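Side-chain contacts in malonyl CoA-acyl carrier protein transacylase (Burkholderia pseudomallei, PDB 3G87), which probably transfers the malonyl group of malonyl-CoA to holo-acyl carrier protein, giving malonyl-acyl carrier protein and free CoA: residues 54-59 and 63-68; 24-29 and 47-52; 257-262 and 285-290. All blocks are in the same frame, centred on the assembly; numbering follows the deposited sequence.

Interaction 1 of 3, residues 54-59 and 63-68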
loop_
_atom_site.group_PDB
_atom_site.type_symbol
_atom_site.label_atom_id
_atom_site.label_comp_id
_atom_site.label_asym_id
_atom_site.label_seq_id
_atom_site.Cartn_x
_atom_site.Cartn_y
_atom_site.Cartn_z
ATOM N N ASP A 54 -13.962 3.608 16.773
ATOM C CA ASP A 54 -12.582 3.255 16.703
ATOM C C ASP A 54 -12.307 2.130 15.720
ATOM O O ASP A 54 -11.768 1.133 16.038
ATOM C CB ASP A 54 -12.076 2.983 18.096
ATOM C CG ASP A 54 -12.178 4.191 18.986
ATOM O OD1 ASP A 54 -11.239 4.960 18.969
ATOM O OD2 ASP A 54 -13.184 4.390 19.682
ATOM N N GLU A 55 -12.721 2.375 14.497
ATOM C CA GLU A 55 -12.795 1.427 13.414
ATOM C C GLU A 55 -11.666 1.547 12.433
ATOM O O GLU A 55 -11.396 0.624 11.750
ATOM C CB GLU A 55 -14.105 1.601 12.670
ATOM C CG GLU A 55 -15.228 0.899 13.296
ATOM C CD GLU A 55 -16.569 1.377 12.868
ATOM O OE1 GLU A 55 -16.695 2.392 12.256
ATOM O OE2 GLU A 55 -17.521 0.730 13.173
ATOM N N LEU A 56 -11.006 2.687 12.400
ATOM C CA LEU A 56 -9.958 2.975 11.441
ATOM C C LEU A 56 -8.835 1.943 11.370
ATOM O O LEU A 56 -8.330 1.691 10.329
ATOM C CB LEU A 56 -9.413 4.392 11.618
ATOM C CG LEU A 56 -10.106 5.565 10.930
ATOM C CD1 LEU A 56 -9.492 6.837 11.303
ATOM C CD2 LEU A 56 -10.312 5.490 9.442
ATOM N N GLY A 57 -8.491 1.332 12.483
ATOM C CA GLY A 57 -7.466 0.304 12.506
ATOM C C GLY A 57 -7.847 -1.136 12.111
ATOM O O GLY A 57 -6.975 -2.062 12.042
ATOM N N ARG A 58 -9.135 -1.370 11.864
ATOM C CA ARG A 58 -9.571 -2.716 11.440
ATOM C C ARG A 58 -9.636 -2.728 9.913
ATOM O O ARG A 58 -10.279 -1.877 9.323
ATOM C CB ARG A 58 -10.888 -3.046 12.095
ATOM C CG ARG A 58 -10.825 -2.928 13.633
ATOM C CD ARG A 58 -12.192 -2.826 14.197
ATOM N NE ARG A 58 -12.845 -4.105 13.985
ATOM C CZ ARG A 58 -14.163 -4.300 13.996
ATOM N NH1 ARG A 58 -15.008 -3.269 14.216
ATOM N NH2 ARG A 58 -14.634 -5.542 13.779
ATOM N N THR A 59 -8.938 -3.658 9.271
ATOM C CA THR A 59 -8.625 -3.591 7.813
ATOM C C THR A 59 -9.874 -3.408 6.908
ATOM O O THR A 59 -9.789 -2.850 5.851
ATOM C CB THR A 59 -7.658 -4.810 7.353
ATOM O OG1 THR A 59 -6.914 -4.489 6.149
ATOM C CG2 THR A 59 -8.429 -6.065 7.122
ATOM N N GLN A 63 -9.006 0.364 4.802
ATOM C CA GLN A 63 -8.742 0.317 3.387
ATOM C C GLN A 63 -9.598 1.266 2.549
ATOM O O GLN A 63 -9.056 2.008 1.781
ATOM C CB GLN A 63 -8.756 -1.117 2.893
ATOM C CG GLN A 63 -7.472 -1.898 3.130
ATOM C CD GLN A 63 -7.412 -3.189 2.395
ATOM O OE1 GLN A 63 -7.211 -4.213 2.975
ATOM N NE2 GLN A 63 -7.618 -3.148 1.120
ATOM N N PRO A 64 -10.910 1.266 2.758
ATOM C CA PRO A 64 -11.751 2.264 2.140
ATOM C C PRO A 64 -11.427 3.651 2.594
ATOM O O PRO A 64 -11.488 4.495 1.782
ATOM C CB PRO A 64 -13.135 1.867 2.592
ATOM C CG PRO A 64 -13.048 0.529 2.863
ATOM C CD PRO A 64 -11.752 0.259 3.393
ATOM N N ALA A 65 -11.070 3.829 3.853
ATOM C CA ALA A 65 -10.627 5.122 4.404
ATOM C C ALA A 65 -9.417 5.675 3.687
ATOM O O ALA A 65 -9.420 6.814 3.237
ATOM C CB ALA A 65 -10.327 4.996 5.881
ATOM N N LEU A 66 -8.371 4.872 3.590
ATOM C CA LEU A 66 -7.176 5.249 2.841
ATOM C C LEU A 66 -7.474 5.626 1.406
ATOM O O LEU A 66 -7.081 6.705 0.950
ATOM C CB LEU A 66 -6.162 4.110 2.879
ATOM C CG LEU A 66 -5.567 3.885 4.275
ATOM C CD1 LEU A 66 -4.765 2.571 4.271
ATOM C CD2 LEU A 66 -4.710 5.082 4.753
ATOM N N TYR A 67 -8.196 4.755 0.714
ATOM C CA TYR A 67 -8.482 4.937 -0.693
ATOM C C TYR A 67 -9.161 6.264 -0.959
ATOM O O TYR A 67 -8.768 6.989 -1.881
ATOM C CB TYR A 67 -9.357 3.778 -1.237
ATOM C CG TYR A 67 -9.812 3.956 -2.697
ATOM C CD1 TYR A 67 -8.980 3.567 -3.770
ATOM C CD2 TYR A 67 -11.054 4.514 -2.999
ATOM C CE1 TYR A 67 -9.382 3.723 -5.100
ATOM C CE2 TYR A 67 -11.464 4.724 -4.341
ATOM C CZ TYR A 67 -10.643 4.289 -5.379
ATOM O OH TYR A 67 -11.044 4.462 -6.691
ATOM N N VAL A 68 -10.192 6.572 -0.181
ATOM C CA VAL A 68 -10.988 7.774 -0.453
ATOM C C VAL A 68 -10.174 9.015 -0.087
ATOM O O VAL A 68 -10.138 10.007 -0.830
ATOM C CB VAL A 68 -12.330 7.747 0.307
ATOM C CG1 VAL A 68 -13.109 9.001 0.023
ATOM C CG2 VAL A 68 -13.144 6.513 -0.104
#

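Interaction 2 of 3, residues 24-29 and 47-52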
loop_
_atom_site.group_PDB
_atom_site.type_symbol
_atom_site.label_atom_id
_atom_site.label_comp_id
_atom_site.label_asym_id
_atom_site.label_seq_id
_atom_site.Cartn_x
_atom_site.Cartn_y
_atom_site.Cartn_z
ATOM N N ALA A 24 -11.575 18.638 5.421
ATOM C CA ALA A 24 -12.489 19.429 4.644
ATOM C C ALA A 24 -12.608 18.987 3.210
ATOM O O ALA A 24 -13.514 19.350 2.547
ATOM C CB ALA A 24 -12.132 20.832 4.734
ATOM N N LEU A 25 -11.687 18.148 2.768
ATOM C CA LEU A 25 -11.786 17.495 1.486
ATOM C C LEU A 25 -13.076 16.773 1.251
ATOM O O LEU A 25 -13.482 16.686 0.164
ATOM C CB LEU A 25 -10.689 16.499 1.308
ATOM C CG LEU A 25 -9.301 17.037 1.011
ATOM C CD1 LEU A 25 -8.319 15.931 1.117
ATOM C CD2 LEU A 25 -9.273 17.673 -0.341
ATOM N N PHE A 26 -13.694 16.234 2.274
ATOM C CA PHE A 26 -14.932 15.510 2.105
ATOM C C PHE A 26 -16.085 16.341 1.612
ATOM O O PHE A 26 -16.801 15.926 0.808
ATOM C CB PHE A 26 -15.340 14.770 3.381
ATOM C CG PHE A 26 -14.555 13.541 3.624
ATOM C CD1 PHE A 26 -13.631 13.479 4.611
ATOM C CD2 PHE A 26 -14.720 12.462 2.847
ATOM C CE1 PHE A 26 -12.916 12.377 4.775
ATOM C CE2 PHE A 26 -14.022 11.410 3.038
ATOM C CZ PHE A 26 -13.121 11.348 3.986
ATOM N N ASP A 27 -16.261 17.503 2.160
ATOM C CA ASP A 27 -17.269 18.458 1.712
ATOM C C ASP A 27 -16.848 19.152 0.415
ATOM O O ASP A 27 -17.713 19.449 -0.401
ATOM C CB ASP A 27 -17.487 19.544 2.770
ATOM C CG ASP A 27 -18.217 19.046 4.012
ATOM O OD1 ASP A 27 -19.060 18.108 3.948
ATOM O OD2 ASP A 27 -17.933 19.642 5.062
ATOM N N ARG A 28 -15.548 19.434 0.222
ATOM C CA ARG A 28 -15.099 19.970 -1.053
ATOM C C ARG A 28 -15.527 19.064 -2.182
ATOM O O ARG A 28 -15.974 19.556 -3.223
ATOM C CB ARG A 28 -13.574 20.150 -1.091
ATOM C CG ARG A 28 -13.046 20.593 -2.473
ATOM C CD ARG A 28 -11.490 20.709 -2.461
ATOM N NE ARG A 28 -11.009 21.107 -3.782
ATOM C CZ ARG A 28 -9.791 21.564 -4.048
ATOM N NH1 ARG A 28 -8.893 21.664 -3.071
ATOM N NH2 ARG A 28 -9.477 21.931 -5.296
ATOM N N PHE A 29 -15.420 17.750 -1.966
ATOM C CA PHE A 29 -15.759 16.741 -2.978
ATOM C C PHE A 29 -17.055 16.055 -2.588
ATOM O O PHE A 29 -17.168 14.835 -2.586
ATOM C CB PHE A 29 -14.589 15.748 -3.190
ATOM C CG PHE A 29 -13.409 16.380 -3.899
ATOM C CD1 PHE A 29 -12.268 16.717 -3.214
ATOM C CD2 PHE A 29 -13.481 16.719 -5.258
ATOM C CE1 PHE A 29 -11.170 17.342 -3.874
ATOM C CE2 PHE A 29 -12.418 17.374 -5.897
ATOM C CZ PHE A 29 -11.268 17.683 -5.199
ATOM N N LEU A 47 -16.275 8.094 9.514
ATOM C CA LEU A 47 -15.274 7.076 9.846
ATOM C C LEU A 47 -13.901 7.737 9.919
ATOM O O LEU A 47 -13.110 7.466 10.848
ATOM C CB LEU A 47 -15.304 5.964 8.775
ATOM C CG LEU A 47 -14.114 4.957 8.748
ATOM C CD1 LEU A 47 -14.117 3.987 9.949
ATOM C CD2 LEU A 47 -14.102 4.136 7.490
ATOM N N CYS A 48 -13.633 8.626 8.943
ATOM C CA CYS A 48 -12.331 9.331 8.824
ATOM C C CYS A 48 -12.023 10.495 9.812
ATOM O O CYS A 48 -10.896 10.571 10.434
ATOM C CB CYS A 48 -12.112 9.796 7.371
ATOM S SG CYS A 48 -11.809 8.439 6.150
ATOM N N VAL A 49 -12.999 11.402 9.953
ATOM C CA VAL A 49 -12.806 12.635 10.739
ATOM C C VAL A 49 -13.084 12.365 12.220
ATOM O O VAL A 49 -12.255 12.706 13.066
ATOM C CB VAL A 49 -13.644 13.835 10.189
ATOM C CG1 VAL A 49 -13.588 15.011 11.145
ATOM C CG2 VAL A 49 -13.178 14.241 8.776
ATOM N N ASP A 50 -14.200 11.702 12.515
ATOM C CA ASP A 50 -14.628 11.456 13.892
ATOM C C ASP A 50 -14.232 10.068 14.445
ATOM O O ASP A 50 -13.951 9.953 15.642
ATOM C CB ASP A 50 -16.162 11.581 14.033
ATOM C CG ASP A 50 -16.743 12.859 13.339
ATOM O OD1 ASP A 50 -16.036 13.918 13.497
ATOM O OD2 ASP A 50 -17.899 12.783 12.680
ATOM N N ASP A 51 -14.227 9.027 13.592
ATOM C CA ASP A 51 -14.016 7.632 14.001
ATOM C C ASP A 51 -14.658 7.189 15.334
ATOM O O ASP A 51 -13.950 6.692 16.202
ATOM C CB ASP A 51 -12.531 7.236 13.996
ATOM C CG ASP A 51 -12.342 5.697 13.940
ATOM O OD1 ASP A 51 -13.354 4.974 13.714
ATOM O OD2 ASP A 51 -11.187 5.208 14.133
ATOM N N PRO A 52 -15.953 7.289 15.483
ATOM C CA PRO A 52 -16.601 7.006 16.740
ATOM C C PRO A 52 -16.492 5.612 17.324
ATOM O O PRO A 52 -16.423 5.543 18.479
ATOM C CB PRO A 52 -18.040 7.382 16.459
ATOM C CG PRO A 52 -18.112 7.597 15.115
ATOM C CD PRO A 52 -16.870 7.977 14.600
#

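Interaction 3 of 3, residues 257-262 and 285-290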
loop_
_atom_site.group_PDB
_atom_site.type_symbol
_atom_site.label_atom_id
_atom_site.label_comp_id
_atom_site.label_asym_id
_atom_site.label_seq_id
_atom_site.Cartn_x
_atom_site.Cartn_y
_atom_site.Cartn_z
ATOM N N TYR A 257 13.730 1.373 -9.097
ATOM C CA TYR A 257 13.473 1.302 -10.512
ATOM C C TYR A 257 13.182 2.706 -11.042
ATOM O O TYR A 257 13.650 3.050 -12.110
ATOM C CB TYR A 257 12.305 0.352 -10.840
ATOM C CG TYR A 257 11.922 0.351 -12.317
ATOM C CD1 TYR A 257 12.704 -0.329 -13.252
ATOM C CD2 TYR A 257 10.793 1.056 -12.782
ATOM C CE1 TYR A 257 12.364 -0.318 -14.626
ATOM C CE2 TYR A 257 10.433 1.050 -14.162
ATOM C CZ TYR A 257 11.211 0.343 -15.074
ATOM O OH TYR A 257 10.900 0.313 -16.449
ATOM N N LEU A 258 12.429 3.519 -10.309
ATOM C CA LEU A 258 12.174 4.876 -10.794
ATOM C C LEU A 258 13.414 5.715 -10.810
ATOM O O LEU A 258 13.597 6.468 -11.760
ATOM C CB LEU A 258 11.085 5.615 -9.992
ATOM C CG LEU A 258 9.753 4.858 -10.142
ATOM C CD1 LEU A 258 8.692 5.303 -9.130
ATOM C CD2 LEU A 258 9.252 4.859 -11.584
ATOM N N LEU A 259 14.247 5.608 -9.767
ATOM C CA LEU A 259 15.512 6.372 -9.708
ATOM C C LEU A 259 16.437 6.094 -10.910
ATOM O O LEU A 259 16.948 7.033 -11.517
ATOM C CB LEU A 259 16.255 6.102 -8.392
ATOM C CG LEU A 259 15.523 6.534 -7.103
ATOM C CD1 LEU A 259 16.328 6.198 -5.903
ATOM C CD2 LEU A 259 15.194 8.028 -7.087
ATOM N N ALA A 260 16.612 4.806 -11.251
ATOM C CA ALA A 260 17.400 4.354 -12.427
ATOM C C ALA A 260 16.785 4.776 -13.770
ATOM O O ALA A 260 17.492 5.159 -14.704
ATOM C CB ALA A 260 17.571 2.836 -12.403
ATOM N N LEU A 261 15.469 4.725 -13.870
ATOM C CA LEU A 261 14.832 5.216 -15.075
ATOM C C LEU A 261 15.069 6.731 -15.319
ATOM O O LEU A 261 15.382 7.146 -16.451
ATOM C CB LEU A 261 13.359 4.893 -15.043
ATOM C CG LEU A 261 12.647 4.978 -16.398
ATOM C CD1 LEU A 261 13.389 4.132 -17.487
ATOM C CD2 LEU A 261 11.191 4.538 -16.239
ATOM N N ALA A 262 14.923 7.550 -14.299
ATOM C CA ALA A 262 15.184 8.964 -14.399
ATOM C C ALA A 262 16.592 9.235 -14.877
ATOM O O ALA A 262 16.817 10.081 -15.665
ATOM C CB ALA A 262 14.939 9.614 -13.130
ATOM N N HIS A 285 13.130 9.187 1.148
ATOM C CA HIS A 285 14.384 9.837 1.569
ATOM C C HIS A 285 15.434 8.784 1.925
ATOM O O HIS A 285 16.602 8.895 1.520
ATOM C CB HIS A 285 14.214 10.879 2.696
ATOM C CG HIS A 285 15.527 11.367 3.240
ATOM N ND1 HIS A 285 16.444 12.062 2.467
ATOM C CD2 HIS A 285 16.096 11.224 4.463
ATOM C CE1 HIS A 285 17.517 12.325 3.192
ATOM N NE2 HIS A 285 17.335 11.823 4.404
ATOM N N THR A 286 14.999 7.740 2.623
ATOM C CA THR A 286 15.925 6.707 3.126
ATOM C C THR A 286 16.503 5.859 2.006
ATOM O O THR A 286 17.713 5.656 1.946
ATOM C CB THR A 286 15.286 5.823 4.217
ATOM O OG1 THR A 286 14.904 6.659 5.337
ATOM C CG2 THR A 286 16.281 4.732 4.663
ATOM N N ILE A 287 15.669 5.468 1.084
ATOM C CA ILE A 287 16.046 4.802 -0.117
ATOM C C ILE A 287 17.092 5.575 -0.899
ATOM O O ILE A 287 18.110 5.051 -1.208
ATOM C CB ILE A 287 14.799 4.454 -0.978
ATOM C CG1 ILE A 287 14.006 3.343 -0.340
ATOM C CG2 ILE A 287 15.181 3.956 -2.275
ATOM C CD1 ILE A 287 12.639 3.482 -0.461
ATOM N N ARG A 288 16.826 6.837 -1.188
ATOM C CA ARG A 288 17.749 7.710 -1.898
ATOM C C ARG A 288 19.088 7.929 -1.178
ATOM O O ARG A 288 20.093 7.941 -1.785
ATOM C CB ARG A 288 17.121 9.066 -2.259
ATOM C CG ARG A 288 15.948 9.022 -3.213
ATOM C CD ARG A 288 15.474 10.352 -3.702
ATOM N NE ARG A 288 16.132 10.666 -4.934
ATOM C CZ ARG A 288 15.714 11.472 -5.867
ATOM N NH1 ARG A 288 16.424 11.568 -6.904
ATOM N NH2 ARG A 288 14.658 12.178 -5.775
ATOM N N ARG A 289 19.073 8.070 0.120
ATOM C CA ARG A 289 20.285 8.205 0.882
ATOM C C ARG A 289 21.145 6.964 0.779
ATOM O O ARG A 289 22.326 7.048 0.743
ATOM C CB ARG A 289 19.953 8.526 2.332
ATOM C CG ARG A 289 20.985 9.289 3.050
ATOM C CD ARG A 289 20.765 9.287 4.533
ATOM N NE ARG A 289 20.831 7.989 5.173
ATOM C CZ ARG A 289 19.805 7.387 5.752
ATOM N NH1 ARG A 289 18.642 7.980 5.749
ATOM N NH2 ARG A 289 19.947 6.198 6.327
ATOM N N GLN A 290 20.509 5.816 0.737
ATOM C CA GLN A 290 21.158 4.556 0.491
ATOM C C GLN A 290 21.201 4.517 -1.039
ATOM O O GLN A 290 20.969 5.486 -1.649
ATOM C CB GLN A 290 20.430 3.412 1.217
ATOM C CG GLN A 290 20.268 3.602 2.803
ATOM C CD GLN A 290 19.232 2.695 3.546
ATOM O OE1 GLN A 290 18.138 2.484 3.076
ATOM N NE2 GLN A 290 19.573 2.224 4.720
#

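Interaction 1 of 3, residues 54-59 and 63-68
Leu56 meets Ala65 through a single branch: CD2 of Leu56 comes to 3.6 Å from CB of Ala65, while the CA atoms of the two residues stay 7.4 Å apart. The Ala65 methyl is directed toward the loop, so it faces the leucine branch directly. This is the close apolar part of the contact, and both partners are buried. The second point of touch is local, one helical turn long. Gln63 N donates to Thr59 O over 3.5 Å, a weak bond, though at 156° fairly straight. CB of Gln63 lies 3.6 Å from the same Thr59 O, and the two side chains run alongside each other in the same direction. Thr59 turns its hydroxyl beside the amide of Gln63, whose orientation in the model is doubtful, because OG1 lies anti to the backbone N (chi1 -156°). The outer side is looser. Gly57 and Arg58 are exposed, and the Arg58 side chain sets off away from the helix; a type I turn from Glu55 to Arg58, closed by Arg58 N to Glu55 O at 3.0 Å, brings the chain round to the helix start. Arg58 occupies the N-cap position of helix 59-81, and Leu56 O accepts a hydrogen bond from Thr62 OG1 in its first turn. Around this point, helix 44-50 packs on the Leu56 and Ala65 side through Leu47 and Cys48, whereas helix 107-123 meets Thr59 through Ser122 and Gln63 through Ala118 and Met121.

Interaction 2 of 3, residues 24-29 and 47-52
Phe26 and Cys48 make the nearest apolar touch between the two short helical pieces, with CE1 of the Phe26 ring 3.7 Å from CB of Cys48. CZ stands almost as near, 3.9 Å from that CB, so the CE1-CZ side of the ring rests against the cysteine methylene. Val49 adds a longer apolar contact further back along the ring: its CG2 lies 4.3 Å from CD1 of Phe26. Both carbons approach the ring obliquely. Phe26, Cys48 and Val49 all start out from their backbones toward the opposing segment, and the contact buries 112 Å² in total, counting both sides.

The sulfur supplies a second kind of interaction. SG of Cys48 is 5.0 Å from the centroid of the Phe26 ring and 73° off the ring normal, an oblique Cys sulfur-aromatic contact, with CZ as the ring atom touched. Cys48 holds SG anti to its carbonyl carbon (chi1 -70°), which sets the sulfur beside CZ, as near to it as CB is.

In the fold, this joins helix 25-28 to helix 44-50 within the acyl transferase domain, with helix 30-40 between them in the chain. Ile44 and Arg45, earlier on helix 44-50, also touch the Phe26 side chain.

No hydrogen bond crosses between the segments. Within 24-29, Arg28 N to Ala24 O and Phe29 N to Leu25 O, both 3.1 Å, form the helical turn that carries Phe26. Arg28, away from the contact, forms salt bridges with Glu79 and Asp80. On the partner side, Asp51 leaves the helix with positive phi (38°), and its carboxylate accepts a hydrogen bond from the backbone N of Glu55.

Interaction 3 of 3, residues 257-262 and 285-290
Ile287 is the first residue of 285-290 to touch the other helix, and does so lightly: its CG2 is 4.4 Å from CD1 of Leu259. Its side chain sets out toward helix 251-264 and is buried, also resting on Thr159 of strand 153-159. Arg288 follows and makes the closer contact. Its CG lies 3.9 Å from Leu259 CD1, so the start of the arginine chain is packed as a hydrocarbon. Beyond it the chain bends at chi3 (93°), laying the guanidinium across the leucine, with NE 3.5 Å and CZ 3.7 Å from Leu259 CD2. That methyl sits over one face of the group, 3.3 Å above its plane and displaced toward the rim. CD1 thus meets Ile287 CG2 and Arg288 CG, while CD2 runs along the arginine from CG to the guanidinium and comes nearest at NE. The NH2 of Arg288 also hydrogen-bonds Ile269 O, which helps fix the rotation of the group. The helix ends at Arg289. Leu259 also packs on Ile269 and Phe271 of strand 269-273, and Arg288 on Phe271. The contact thus pairs two helices on either side in sequence of that edge strand, a helix-strand-helix succession of the kind found in the parallel alpha/beta core of acyl transferases.

Interactions 1 and 2 form one continuous patch, their centres about 12 Å apart. Helix 44-50 serves both: SG of Cys48 lies 3.8 Å from CB of Ala65, and Leu47 O is 3.6 Å from CG of Leu56. Leu56 N and Asp51 OD2, 3.1 Å apart, probably add a hydrogen bond where one segment leads into the next. Interaction 3 is separate, its centre about 29 Å from that of interaction 1, on the opposite side of the chain's centre, and about 34 Å from that of interaction 2. Interaction 1 comes near the probable catalytic region: the Gln63 side chain lies near, without touching, a probable GxSxG nucleophile elbow at Gly90, Ser92 and Gly94.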